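Local coordinates for protein hydroxyethylthiazole kinase (Pyrococcus horikoshii, PDB 3HPD) that probably catalyses the magnesium-dependent transfer of a phosphate from ATP to the hydroxyl group of 4-methyl-5-beta-hydroxyethylthiazole, a step of thiamine biosynthesis, at residues 18-23 with 32-37; 23-28 with 189-194; 62-67 with 73-78; 90-95 with 196-201; 163-168 with 216-221. All blocks are in the same frame, centred on the assembly; numbering follows the deposited sequence.

From the N terminus, contact 1 closes a short loop, packing strand 17-21 against helix 27-37. Contact 2 starts in the turn between those two elements and runs to the turn before helix 193-205, so it crosses contact 1, with which it shares Asn23. Contact 3 closes strand 59-63 onto helix 69-85 and lies wholly within the span of contact 2. Contact 4 leaves the neighbouring strand 89-92 for helix 193-205, crossing contact 2, and contact 5 joins strand 161-165 to helix 210-231, crossing contacts 2 and 4. Contacts 1, 3, 4 and 5 set helices on one central sheet; contact 2 joins two helix starts.

Contact 1 of 5, residues 18-23 with 32-37; sequences VHNITN and NALLAL
ND2 of Asn20 lies between its own strand and the helix: it makes a weak, strongly bent bond of 2.9 Å to Val18 O (117° at the hydrogen) and sits 3.7 Å from Leu34 CD1. The side chains of Asn20 and Leu34 come from opposite directions, and it is the amide nitrogen that meets the methyl. The same methyl also touches Val18, with Leu34 CD1 4.0 Å from Val18 CB. The second branch of the leucine is used too, since Leu34 CD2 stands 4.1 Å from Val18 CG2. One forked side chain therefore spans two strand residues that point to the same side, crossing Val18 at about a right angle. Leu34 CG is anti to the carbonyl carbon (chi1 -82°), which carries the fork out from the helix toward the strand. These elements begin the beta-alpha-beta unit of strand 17-21, helix 27-37 and strand 40-43, in which strand 17-21 runs parallel between 40-43 and 59-63. Helix 193-205 closes over the same spot, its Ala199 touching both Asn20 and Leu34. Asn20 also packs on Met43, a residue predicted to bind the substrate.

Contact 2 of 5, residues 23-28 with 189-194; sequences NFVVMN and RVTGTG. With PO4 (phosphate ion), chain B.
Gly192 turns its bare alpha carbon to Val26, with Gly192 CA 3.9 Å from Val26 CG1, where any other residue would direct a side chain at that methyl. A beta carbon built on Gly192 would fall 2.5 Å from Val26 CG1, a clash, and the positive phi of 68° favours glycine independently. Both residues occupy N-cap positions: Val26 precedes helix 27-37 and Gly192 precedes helix 193-205, so the contact brings two helix starts together. Beside this pair, Val25 CG1 rests against the methyl of Thr191, 3.7 Å from CG2, the two side chains set crosswise. CG1 of Val25 reaches across because it is anti to the backbone N (chi1 -179°).

The turn 23-26 is tied from within by Asn23, whose OD1 accepts weak bonds from Val25 N and Val26 N, at 2.8 Å and 3.0 Å. The third subunit, another copy of the protein, packs against the same turns: its Asn28 donates to Val25 O, its Asn32 accepts from Thr191 N, and its Met43 touches Val25. Gly192 and Met43 are both predicted to bind substrate, which is consistent with a site at the subunit boundary.

Past the contact, Gly194 N gives a weak bond of 3.0 Å to O2 of a phosphate ion, probably from the crystallisation liquor. An anion at the start of helix 193-205 recalls the anion hole that ribokinase relatives form there, and the positive end of the helix dipole would probably favour a transferred phosphate at this place.

Contact 3 of 5, residues 62-67 with 73-78; sequences INIGTL and RSMVKA
Strand 59-63, helix 69-85 and strand 89-92 form a beta-alpha-beta unit of the central sheet, and Met75 pins its first strand to its helix. Its first torsion (chi1 -67°) sets CG opposite the carbonyl carbon, and with the chain extended from there the methionine reaches in from the helix, slanting across the end of the strand. Its CG lies 3.8 Å from Ile62 CG2, and SD passes 3.8 Å from Ile64 CG2, so the thioether is touched by methyls of both isoleucines. Ile64 meets it nearly perpendicularly. Still further in, Met75 CE comes 3.3 Å from Asn63 O, a close approach of methyl to carbonyl. In return, Ile62 CD1 reaches the helix backbone at Met75 O, 3.7 Å away.

With an alanine at Met75 everything beyond CB is gone, which would probably open a gap beside Ile62 CG2 and Ile64 CG2 and take away the methyl that meets Asn63 O.

Where the strand stops, Asn63 OD1 accepts from Gly65 N at 2.9 Å, an Asx turn with the donor in the carbonyl plane and a fairly straight N-H (156°). The same oxygen takes a further bond from Asn23 ND2. The strand end is thus gripped through polar bonds on the Asn63 side, while its hold on the helix rests on van der Waals packing of methyls and a thioether, two of those methyls lying against carbonyl oxygens.

Contact 4 of 5, residues 90-95 with 196-201; sequences VLDPVG and MVAALT
Helix 193-205 lies against strand 89-92 of the ribokinase-type sheet, their short segments running antiparallel (175°) with axes 8.4 Å apart at closest approach. So near an approach is consistent with the small residue the helix presents here: Ala198 CB sits 3.8 Å from Asp92 CB. Asp92 OD2 then comes 3.5 Å from that same Ala198 CB, a packing contact, while its polar mate is Lys118, with which OD2 forms a salt bridge. Lys118 is predicted to bind ATP, so this end of the contact probably borders the nucleotide site. Two residues earlier in the strand, Val90 splits its branches, CG1 touching Ala198 O at 3.6 Å and CG2 meeting Thr201 CG2 at 3.9 Å.

Thr201 has its methyl anti to the backbone N and facing Val90, which leaves OG1 to donate to Val197 O at 2.8 Å. That donor stands 36° out of the carbonyl plane, on the face opposite Thr201 N, so Val197 O is gripped twice by one residue. Replacing Thr201 by alanine removes both branches, which is likely to leave a gap beside Val90 CG2 and deprive Val197 O of its second donor.

Around the pair, strand 59-63 runs parallel beside the strand on one edge and 116-120 on the other, while the helix is flanked by helix 27-37, touching Ala199, and helix 210-231, touching Val197 and Thr201.

Contact 5 of 5, residues 163-168 with 216-221; sequences AVTGAV and SALVTF
Leu218 makes every contact from its side of the pair, touching Ala163 and Thr165 on the strand. Its CB leaves the helix toward the strand, and with chi1 at -73° CG turns away from the carbonyl carbon and keeps to that course before the chain forks. The first tip, CD1, rests 4.2 Å from Ala163 CB. The other, CD2, comes 4.0 Å from Thr165 CG2, the two side chains lying almost square to each other. That same CD2 also meets Val197 CG1 of helix 193-205, at 3.8 Å, and so stands where strand and both helices come together. Ala163 and Thr165 face the same side of strand 161-165, which is parallel to 116-120 in the central sheet of the ribokinase-type fold, while helix 210-231 packs over that face. Backbone hydrogen bonds join Ala163 to Leu117 and Gly119 of that neighbouring strand, and Thr165 to Gly119. The methyl of Thr165 turns to the leucine; its OG1 makes a weak bond to Gly119 O. Thr165 is predicted to bind ATP, and its side chain lies about 4 Å, at their nearest atoms, from a bound phosphate ion, probably from the crystallisation liquor.

Contact 1 of 5, residues 18-23 with 32-37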
# COMPACT_ATOMS: atom_id res chain seq x y z
N VAL A 18 7.34 -13.29 10.94
CA VAL A 18 6.77 -13.93 9.76
C VAL A 18 7.26 -13.26 8.49
O VAL A 18 6.93 -12.10 8.22
CB VAL A 18 5.22 -13.91 9.81
CG1 VAL A 18 4.64 -14.64 8.61
CG2 VAL A 18 4.74 -14.54 11.11
N HIS A 19 8.05 -13.99 7.72
CA HIS A 19 8.61 -13.49 6.48
C HIS A 19 7.59 -13.60 5.35
O HIS A 19 7.12 -14.69 5.03
CB HIS A 19 9.86 -14.30 6.12
CG HIS A 19 10.49 -13.92 4.82
ND1 HIS A 19 11.46 -14.69 4.20
CD2 HIS A 19 10.29 -12.85 4.01
CE1 HIS A 19 11.82 -14.11 3.07
NE2 HIS A 19 11.13 -12.99 2.93
N ASN A 20 7.26 -12.46 4.74
CA ASN A 20 6.30 -12.43 3.64
C ASN A 20 6.94 -12.07 2.30
O ASN A 20 7.66 -11.08 2.19
CB ASN A 20 5.19 -11.40 3.91
CG ASN A 20 4.31 -11.77 5.08
OD1 ASN A 20 3.13 -12.11 4.91
ND2 ASN A 20 4.86 -11.70 6.28
N ILE A 21 6.68 -12.91 1.30
CA ILE A 21 7.13 -12.65 -0.07
C ILE A 21 5.72 -12.55 -0.63
O ILE A 21 5.11 -13.55 -1.00
CB ILE A 21 7.89 -13.84 -0.66
CG1 ILE A 21 9.11 -14.14 0.22
CG2 ILE A 21 8.32 -13.52 -2.08
CD1 ILE A 21 9.89 -15.36 -0.20
N THR A 22 5.20 -11.33 -0.67
CA THR A 22 3.82 -11.14 -1.05
C THR A 22 3.51 -10.19 -2.21
O THR A 22 4.41 -9.76 -2.93
CB THR A 22 3.05 -10.72 0.23
OG1 THR A 22 1.64 -10.76 0.01
CG2 THR A 22 3.48 -9.32 0.68
N ASN A 23 2.23 -9.86 -2.39
CA ASN A 23 1.83 -8.99 -3.49
C ASN A 23 1.73 -7.51 -3.12
O ASN A 23 1.54 -7.16 -1.96
CB ASN A 23 0.52 -9.51 -4.13
CG ASN A 23 -0.72 -9.16 -3.33
OD1 ASN A 23 -1.07 -7.99 -3.18
ND2 ASN A 23 -1.42 -10.18 -2.83
N ASN A 32 0.36 -4.87 8.85
CA ASN A 32 -0.37 -4.32 9.98
C ASN A 32 -1.30 -5.33 10.62
O ASN A 32 -1.58 -5.25 11.82
CB ASN A 32 -1.15 -3.07 9.56
CG ASN A 32 -0.28 -1.84 9.52
OD1 ASN A 32 0.62 -1.68 10.35
ND2 ASN A 32 -0.55 -0.95 8.57
N ALA A 33 -1.78 -6.30 9.84
CA ALA A 33 -2.64 -7.33 10.40
C ALA A 33 -1.78 -8.17 11.35
O ALA A 33 -2.21 -8.51 12.46
CB ALA A 33 -3.22 -8.20 9.29
N LEU A 34 -0.57 -8.50 10.92
CA LEU A 34 0.33 -9.29 11.76
C LEU A 34 0.71 -8.54 13.03
O LEU A 34 0.73 -9.11 14.11
CB LEU A 34 1.60 -9.67 10.97
CG LEU A 34 1.44 -10.90 10.07
CD1 LEU A 34 2.56 -10.96 9.04
CD2 LEU A 34 1.43 -12.15 10.94
N LEU A 35 1.02 -7.25 12.90
CA LEU A 35 1.38 -6.46 14.08
C LEU A 35 0.22 -6.36 15.08
O LEU A 35 0.42 -6.46 16.29
CB LEU A 35 1.83 -5.05 13.68
CG LEU A 35 3.21 -4.92 13.01
CD1 LEU A 35 3.39 -3.49 12.52
CD2 LEU A 35 4.31 -5.31 13.99
N ALA A 36 -0.99 -6.17 14.57
CA ALA A 36 -2.16 -6.07 15.44
C ALA A 36 -2.37 -7.37 16.21
O ALA A 36 -2.71 -7.34 17.40
CB ALA A 36 -3.40 -5.73 14.62
N LEU A 37 -2.18 -8.50 15.54
CA LEU A 37 -2.36 -9.81 16.18
C LEU A 37 -1.34 -10.05 17.29
O LEU A 37 -1.64 -10.69 18.30
CB LEU A 37 -2.25 -10.93 15.15
CG LEU A 37 -2.46 -12.35 15.70
CD1 LEU A 37 -3.94 -12.58 15.97
CD2 LEU A 37 -1.94 -13.38 14.71

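Contact 2 of 5, residues 23-28 with 189-194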
# COMPACT_ATOMS: atom_id res chain seq x y z
N ASN A 23 2.23 -9.86 -2.39
CA ASN A 23 1.83 -8.99 -3.49
C ASN A 23 1.73 -7.51 -3.12
O ASN A 23 1.54 -7.16 -1.96
CB ASN A 23 0.52 -9.51 -4.13
CG ASN A 23 -0.72 -9.16 -3.33
OD1 ASN A 23 -1.07 -7.99 -3.18
ND2 ASN A 23 -1.42 -10.18 -2.83
N PHE A 24 1.87 -6.66 -4.13
CA PHE A 24 1.87 -5.21 -3.94
C PHE A 24 0.63 -4.60 -3.32
O PHE A 24 0.71 -3.55 -2.67
CB PHE A 24 2.16 -4.52 -5.27
CG PHE A 24 3.46 -4.92 -5.89
CD1 PHE A 24 4.65 -4.76 -5.19
CD2 PHE A 24 3.50 -5.48 -7.17
CE1 PHE A 24 5.87 -5.15 -5.75
CE2 PHE A 24 4.71 -5.87 -7.74
CZ PHE A 24 5.90 -5.71 -7.03
N VAL A 25 -0.51 -5.24 -3.51
CA VAL A 25 -1.76 -4.71 -2.97
C VAL A 25 -1.90 -4.93 -1.47
O VAL A 25 -2.56 -4.15 -0.79
CB VAL A 25 -2.97 -5.38 -3.68
CG1 VAL A 25 -4.28 -4.82 -3.13
CG2 VAL A 25 -2.88 -5.16 -5.17
N VAL A 26 -1.25 -5.97 -0.94
CA VAL A 26 -1.39 -6.28 0.48
C VAL A 26 -0.15 -6.10 1.36
O VAL A 26 -0.14 -6.54 2.51
CB VAL A 26 -1.90 -7.73 0.65
CG1 VAL A 26 -3.13 -7.94 -0.24
CG2 VAL A 26 -0.80 -8.73 0.29
N MET A 27 0.87 -5.44 0.82
CA MET A 27 2.11 -5.21 1.57
C MET A 27 1.90 -4.58 2.95
O MET A 27 2.32 -5.14 3.96
CB MET A 27 3.04 -4.30 0.75
CG MET A 27 3.74 -4.98 -0.43
SD MET A 27 5.21 -5.91 0.06
CE MET A 27 5.59 -6.77 -1.50
N ASN A 28 1.25 -3.43 2.98
CA ASN A 28 1.01 -2.70 4.23
C ASN A 28 -0.05 -3.36 5.09
O ASN A 28 0.06 -3.49 6.30
CB ASN A 28 0.57 -1.28 3.90
CG ASN A 28 0.43 -0.42 5.12
OD1 ASN A 28 -0.65 -0.30 5.70
ND2 ASN A 28 1.54 0.16 5.54
N ARG A 189 -15.89 -6.63 0.46
CA ARG A 189 -15.68 -5.27 -0.02
C ARG A 189 -14.34 -4.68 0.42
O ARG A 189 -14.10 -3.48 0.27
CB ARG A 189 -16.82 -4.36 0.43
CG ARG A 189 -18.19 -4.77 -0.08
CD ARG A 189 -18.19 -5.02 -1.58
NE ARG A 189 -19.55 -5.20 -2.08
CZ ARG A 189 -20.29 -4.23 -2.61
NH1 ARG A 189 -19.80 -3.00 -2.72
NH2 ARG A 189 -21.54 -4.48 -3.00
N VAL A 190 -13.48 -5.52 0.97
CA VAL A 190 -12.15 -5.09 1.39
C VAL A 190 -11.18 -6.02 0.66
O VAL A 190 -11.30 -7.23 0.75
CB VAL A 190 -11.97 -5.23 2.92
CG1 VAL A 190 -10.59 -4.73 3.33
CG2 VAL A 190 -13.05 -4.43 3.64
N THR A 191 -10.22 -5.45 -0.05
CA THR A 191 -9.30 -6.27 -0.82
C THR A 191 -8.23 -6.98 0.01
O THR A 191 -7.74 -6.46 1.01
CB THR A 191 -8.61 -5.44 -1.92
OG1 THR A 191 -7.98 -6.32 -2.86
CG2 THR A 191 -7.55 -4.51 -1.33
N GLY A 192 -7.89 -8.20 -0.43
CA GLY A 192 -6.87 -8.98 0.24
C GLY A 192 -7.17 -9.49 1.64
O GLY A 192 -6.25 -9.65 2.44
N THR A 193 -8.44 -9.74 1.95
CA THR A 193 -8.77 -10.25 3.27
C THR A 193 -8.33 -11.70 3.41
O THR A 193 -7.89 -12.13 4.48
CB THR A 193 -10.28 -10.12 3.56
OG1 THR A 193 -11.03 -10.62 2.46
CG2 THR A 193 -10.64 -8.65 3.81
N GLY A 194 -8.43 -12.47 2.33
CA GLY A 194 -7.98 -13.85 2.38
C GLY A 194 -6.47 -13.84 2.57
O GLY A 194 -5.89 -14.72 3.21
P PO4 B . -10.86 -14.33 -0.58
O1 PO4 B . -10.27 -15.55 -1.15
O2 PO4 B . -9.66 -13.29 -0.23
O3 PO4 B . -11.45 -14.65 0.87
O4 PO4 B . -11.89 -13.59 -1.36

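Contact 3 of 5, residues 62-67 with 73-78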
# COMPACT_ATOMS: atom_id res chain seq x y z
N ILE A 62 3.97 -17.05 1.35
CA ILE A 62 4.13 -16.75 -0.06
C ILE A 62 2.76 -16.43 -0.65
O ILE A 62 1.81 -17.20 -0.52
CB ILE A 62 4.75 -17.95 -0.83
CG1 ILE A 62 6.15 -18.23 -0.29
CG2 ILE A 62 4.79 -17.65 -2.32
CD1 ILE A 62 6.79 -19.50 -0.84
N ASN A 63 2.66 -15.28 -1.31
CA ASN A 63 1.41 -14.81 -1.90
C ASN A 63 1.73 -14.37 -3.34
O ASN A 63 2.47 -13.42 -3.54
CB ASN A 63 0.88 -13.64 -1.08
CG ASN A 63 -0.46 -13.14 -1.56
OD1 ASN A 63 -0.66 -12.92 -2.75
ND2 ASN A 63 -1.39 -12.95 -0.63
N ILE A 64 1.15 -15.06 -4.32
CA ILE A 64 1.40 -14.76 -5.73
C ILE A 64 0.48 -13.74 -6.40
O ILE A 64 0.44 -13.66 -7.63
CB ILE A 64 1.34 -16.06 -6.57
CG1 ILE A 64 -0.10 -16.61 -6.57
CG2 ILE A 64 2.29 -17.10 -6.00
CD1 ILE A 64 -0.29 -17.85 -7.44
N GLY A 65 -0.24 -12.97 -5.59
CA GLY A 65 -1.18 -11.98 -6.12
C GLY A 65 -0.74 -11.07 -7.26
O GLY A 65 -1.53 -10.76 -8.15
N THR A 66 0.51 -10.63 -7.22
CA THR A 66 1.03 -9.74 -8.27
C THR A 66 2.40 -10.22 -8.73
O THR A 66 3.32 -9.43 -8.89
CB THR A 66 1.17 -8.29 -7.77
OG1 THR A 66 2.03 -8.26 -6.62
CG2 THR A 66 -0.19 -7.71 -7.39
N LEU A 67 2.52 -11.52 -8.96
CA LEU A 67 3.80 -12.09 -9.38
C LEU A 67 4.25 -11.76 -10.79
O LEU A 67 3.48 -11.28 -11.62
CB LEU A 67 3.77 -13.62 -9.22
CG LEU A 67 2.65 -14.47 -9.85
CD1 LEU A 67 1.94 -13.73 -10.97
CD2 LEU A 67 3.25 -15.77 -10.35
N ARG A 73 10.94 -16.47 -9.19
CA ARG A 73 12.26 -17.00 -8.88
C ARG A 73 12.50 -16.91 -7.38
O ARG A 73 12.97 -17.87 -6.76
CB ARG A 73 13.32 -16.20 -9.64
CG ARG A 73 14.67 -16.88 -9.76
CD ARG A 73 15.58 -16.07 -10.68
NE ARG A 73 14.90 -15.74 -11.93
CZ ARG A 73 14.65 -14.50 -12.34
NH1 ARG A 73 15.02 -13.47 -11.60
NH2 ARG A 73 14.03 -14.30 -13.49
N SER A 74 12.17 -15.77 -6.79
CA SER A 74 12.35 -15.57 -5.36
C SER A 74 11.46 -16.51 -4.54
O SER A 74 11.90 -17.08 -3.54
CB SER A 74 12.05 -14.12 -4.97
OG SER A 74 13.04 -13.23 -5.47
N MET A 75 10.21 -16.67 -4.96
CA MET A 75 9.27 -17.53 -4.25
C MET A 75 9.65 -19.00 -4.28
O MET A 75 9.53 -19.70 -3.27
CB MET A 75 7.87 -17.35 -4.83
CG MET A 75 7.29 -15.97 -4.56
SD MET A 75 5.79 -15.68 -5.50
CE MET A 75 5.42 -13.98 -5.01
N VAL A 76 10.12 -19.47 -5.43
CA VAL A 76 10.52 -20.87 -5.56
C VAL A 76 11.79 -21.12 -4.74
O VAL A 76 11.90 -22.14 -4.06
CB VAL A 76 10.77 -21.24 -7.04
CG1 VAL A 76 11.40 -22.62 -7.13
CG2 VAL A 76 9.43 -21.22 -7.79
N LYS A 77 12.72 -20.18 -4.79
CA LYS A 77 13.97 -20.30 -4.05
C LYS A 77 13.68 -20.27 -2.55
O LYS A 77 14.26 -21.03 -1.78
CB LYS A 77 14.92 -19.15 -4.41
CG LYS A 77 16.30 -19.27 -3.78
CD LYS A 77 17.05 -20.49 -4.30
CE LYS A 77 18.43 -20.61 -3.65
NZ LYS A 77 19.16 -21.83 -4.11
N ALA A 78 12.77 -19.38 -2.14
CA ALA A 78 12.40 -19.26 -0.74
C ALA A 78 11.80 -20.56 -0.24
O ALA A 78 12.08 -20.99 0.88
CB ALA A 78 11.39 -18.14 -0.56

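Contact 4 of 5, residues 90-95 with 196-201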
# COMPACT_ATOMS: atom_id res chain seq x y z
N VAL A 90 3.47 -21.05 4.21
CA VAL A 90 2.04 -20.85 3.94
C VAL A 90 1.94 -20.29 2.53
O VAL A 90 2.58 -19.29 2.20
CB VAL A 90 1.40 -19.82 4.90
CG1 VAL A 90 -0.07 -19.63 4.53
CG2 VAL A 90 1.53 -20.29 6.34
N LEU A 91 1.15 -20.94 1.68
CA LEU A 91 0.99 -20.48 0.31
C LEU A 91 -0.44 -20.03 0.03
O LEU A 91 -1.39 -20.76 0.30
CB LEU A 91 1.35 -21.59 -0.69
CG LEU A 91 0.98 -21.29 -2.15
CD1 LEU A 91 1.84 -20.14 -2.68
CD2 LEU A 91 1.20 -22.54 -3.00
N ASP A 92 -0.59 -18.82 -0.50
CA ASP A 92 -1.90 -18.31 -0.87
C ASP A 92 -1.81 -18.15 -2.38
O ASP A 92 -1.21 -17.20 -2.88
CB ASP A 92 -2.17 -16.95 -0.22
CG ASP A 92 -3.62 -16.52 -0.38
OD1 ASP A 92 -4.22 -16.86 -1.42
OD2 ASP A 92 -4.15 -15.85 0.53
N PRO A 93 -2.40 -19.10 -3.13
CA PRO A 93 -2.41 -19.14 -4.60
C PRO A 93 -3.39 -18.16 -5.23
O PRO A 93 -4.23 -18.55 -6.04
CB PRO A 93 -2.80 -20.58 -4.88
CG PRO A 93 -3.85 -20.82 -3.83
CD PRO A 93 -3.23 -20.19 -2.58
N VAL A 94 -3.26 -16.88 -4.88
CA VAL A 94 -4.14 -15.85 -5.41
C VAL A 94 -4.27 -15.88 -6.93
O VAL A 94 -3.30 -15.68 -7.65
CB VAL A 94 -3.67 -14.44 -4.98
CG1 VAL A 94 -4.65 -13.39 -5.50
CG2 VAL A 94 -3.57 -14.36 -3.46
N GLY A 95 -5.48 -16.13 -7.41
CA GLY A 95 -5.70 -16.14 -8.84
C GLY A 95 -5.43 -17.44 -9.56
O GLY A 95 -5.55 -17.49 -10.78
N MET A 196 -4.87 -11.62 4.21
CA MET A 196 -4.61 -11.27 5.61
C MET A 196 -4.63 -12.57 6.41
O MET A 196 -3.79 -12.78 7.28
CB MET A 196 -5.70 -10.35 6.15
CG MET A 196 -5.69 -8.94 5.58
SD MET A 196 -7.05 -7.97 6.27
CE MET A 196 -6.55 -6.32 5.81
N VAL A 197 -5.58 -13.44 6.09
CA VAL A 197 -5.69 -14.73 6.78
C VAL A 197 -4.45 -15.59 6.55
O VAL A 197 -3.98 -16.26 7.46
CB VAL A 197 -6.95 -15.50 6.33
CG1 VAL A 197 -6.96 -16.89 6.96
CG2 VAL A 197 -8.20 -14.74 6.75
N ALA A 198 -3.92 -15.56 5.33
CA ALA A 198 -2.72 -16.34 5.02
C ALA A 198 -1.55 -15.82 5.85
O ALA A 198 -0.76 -16.60 6.39
CB ALA A 198 -2.40 -16.24 3.53
N ALA A 199 -1.44 -14.49 5.95
CA ALA A 199 -0.36 -13.88 6.73
C ALA A 199 -0.49 -14.24 8.21
O ALA A 199 0.50 -14.56 8.87
CB ALA A 199 -0.37 -12.36 6.55
N LEU A 200 -1.71 -14.18 8.74
CA LEU A 200 -1.94 -14.50 10.14
C LEU A 200 -1.64 -15.98 10.40
O LEU A 200 -1.13 -16.34 11.45
CB LEU A 200 -3.39 -14.20 10.53
CG LEU A 200 -3.82 -12.73 10.45
CD1 LEU A 200 -5.30 -12.61 10.74
CD2 LEU A 200 -3.01 -11.90 11.44
N THR A 201 -1.98 -16.82 9.42
CA THR A 201 -1.72 -18.25 9.54
C THR A 201 -0.22 -18.46 9.70
O THR A 201 0.22 -19.37 10.40
CB THR A 201 -2.21 -19.00 8.29
OG1 THR A 201 -3.64 -18.90 8.20
CG2 THR A 201 -1.82 -20.47 8.35

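Contact 5 of 5, residues 163-168 with 216-221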
# COMPACT_ATOMS: atom_id res chain seq x y z
N ALA A 163 -6.96 -25.24 3.33
CA ALA A 163 -8.13 -24.52 3.78
C ALA A 163 -8.81 -23.96 2.54
O ALA A 163 -8.18 -23.31 1.71
CB ALA A 163 -7.73 -23.38 4.72
N VAL A 164 -10.10 -24.27 2.40
CA VAL A 164 -10.89 -23.75 1.30
C VAL A 164 -11.82 -22.76 2.01
O VAL A 164 -12.71 -23.15 2.76
CB VAL A 164 -11.74 -24.85 0.62
CG1 VAL A 164 -12.64 -24.22 -0.43
CG2 VAL A 164 -10.82 -25.87 -0.04
N THR A 165 -11.56 -21.48 1.79
CA THR A 165 -12.34 -20.43 2.43
C THR A 165 -13.66 -20.13 1.73
O THR A 165 -13.80 -20.33 0.53
CB THR A 165 -11.51 -19.14 2.53
OG1 THR A 165 -11.15 -18.70 1.22
CG2 THR A 165 -10.23 -19.41 3.32
N GLY A 166 -14.63 -19.65 2.50
CA GLY A 166 -15.94 -19.32 1.97
C GLY A 166 -16.86 -18.90 3.10
O GLY A 166 -16.39 -18.63 4.21
N ALA A 167 -18.17 -18.84 2.84
CA ALA A 167 -19.13 -18.47 3.87
C ALA A 167 -18.79 -19.33 5.08
O ALA A 167 -18.76 -18.86 6.22
CB ALA A 167 -20.55 -18.74 3.39
N VAL A 168 -18.54 -20.61 4.80
CA VAL A 168 -18.13 -21.56 5.82
C VAL A 168 -16.76 -22.01 5.34
O VAL A 168 -16.60 -22.39 4.18
CB VAL A 168 -19.07 -22.79 5.88
CG1 VAL A 168 -18.51 -23.83 6.86
CG2 VAL A 168 -20.47 -22.37 6.32
N SER A 216 -7.19 -21.85 13.71
CA SER A 216 -7.14 -20.74 14.66
C SER A 216 -7.13 -19.39 13.95
O SER A 216 -7.76 -18.44 14.40
CB SER A 216 -5.89 -20.85 15.55
OG SER A 216 -5.94 -22.02 16.34
N ALA A 217 -6.41 -19.32 12.84
CA ALA A 217 -6.32 -18.08 12.07
C ALA A 217 -7.68 -17.69 11.50
O ALA A 217 -8.07 -16.52 11.55
CB ALA A 217 -5.31 -18.24 10.94
N LEU A 218 -8.40 -18.67 10.98
CA LEU A 218 -9.71 -18.43 10.40
C LEU A 218 -10.74 -18.01 11.44
O LEU A 218 -11.57 -17.13 11.18
CB LEU A 218 -10.19 -19.68 9.65
CG LEU A 218 -9.45 -19.92 8.32
CD1 LEU A 218 -9.55 -21.38 7.92
CD2 LEU A 218 -10.04 -19.01 7.25
N VAL A 219 -10.70 -18.63 12.62
CA VAL A 219 -11.63 -18.29 13.68
C VAL A 219 -11.33 -16.89 14.20
O VAL A 219 -12.22 -16.05 14.35
CB VAL A 219 -11.55 -19.30 14.84
CG1 VAL A 219 -12.28 -18.76 16.07
CG2 VAL A 219 -12.16 -20.63 14.40
N THR A 220 -10.05 -16.63 14.48
CA THR A 220 -9.64 -15.33 14.99
C THR A 220 -10.01 -14.20 14.03
O THR A 220 -10.58 -13.19 14.44
CB THR A 220 -8.12 -15.30 15.26
OG1 THR A 220 -7.81 -16.25 16.29
CG2 THR A 220 -7.68 -13.92 15.71
N PHE A 221 -9.68 -14.38 12.75
CA PHE A 221 -9.98 -13.34 11.77
C PHE A 221 -11.48 -13.21 11.53
O PHE A 221 -12.00 -12.10 11.34
CB PHE A 221 -9.28 -13.64 10.44
CG PHE A 221 -9.39 -12.53 9.44
CD1 PHE A 221 -8.64 -11.36 9.58
CD2 PHE A 221 -10.27 -12.63 8.36
CE1 PHE A 221 -8.76 -10.32 8.67
CE2 PHE A 221 -10.39 -11.59 7.44
CZ PHE A 221 -9.64 -10.43 7.60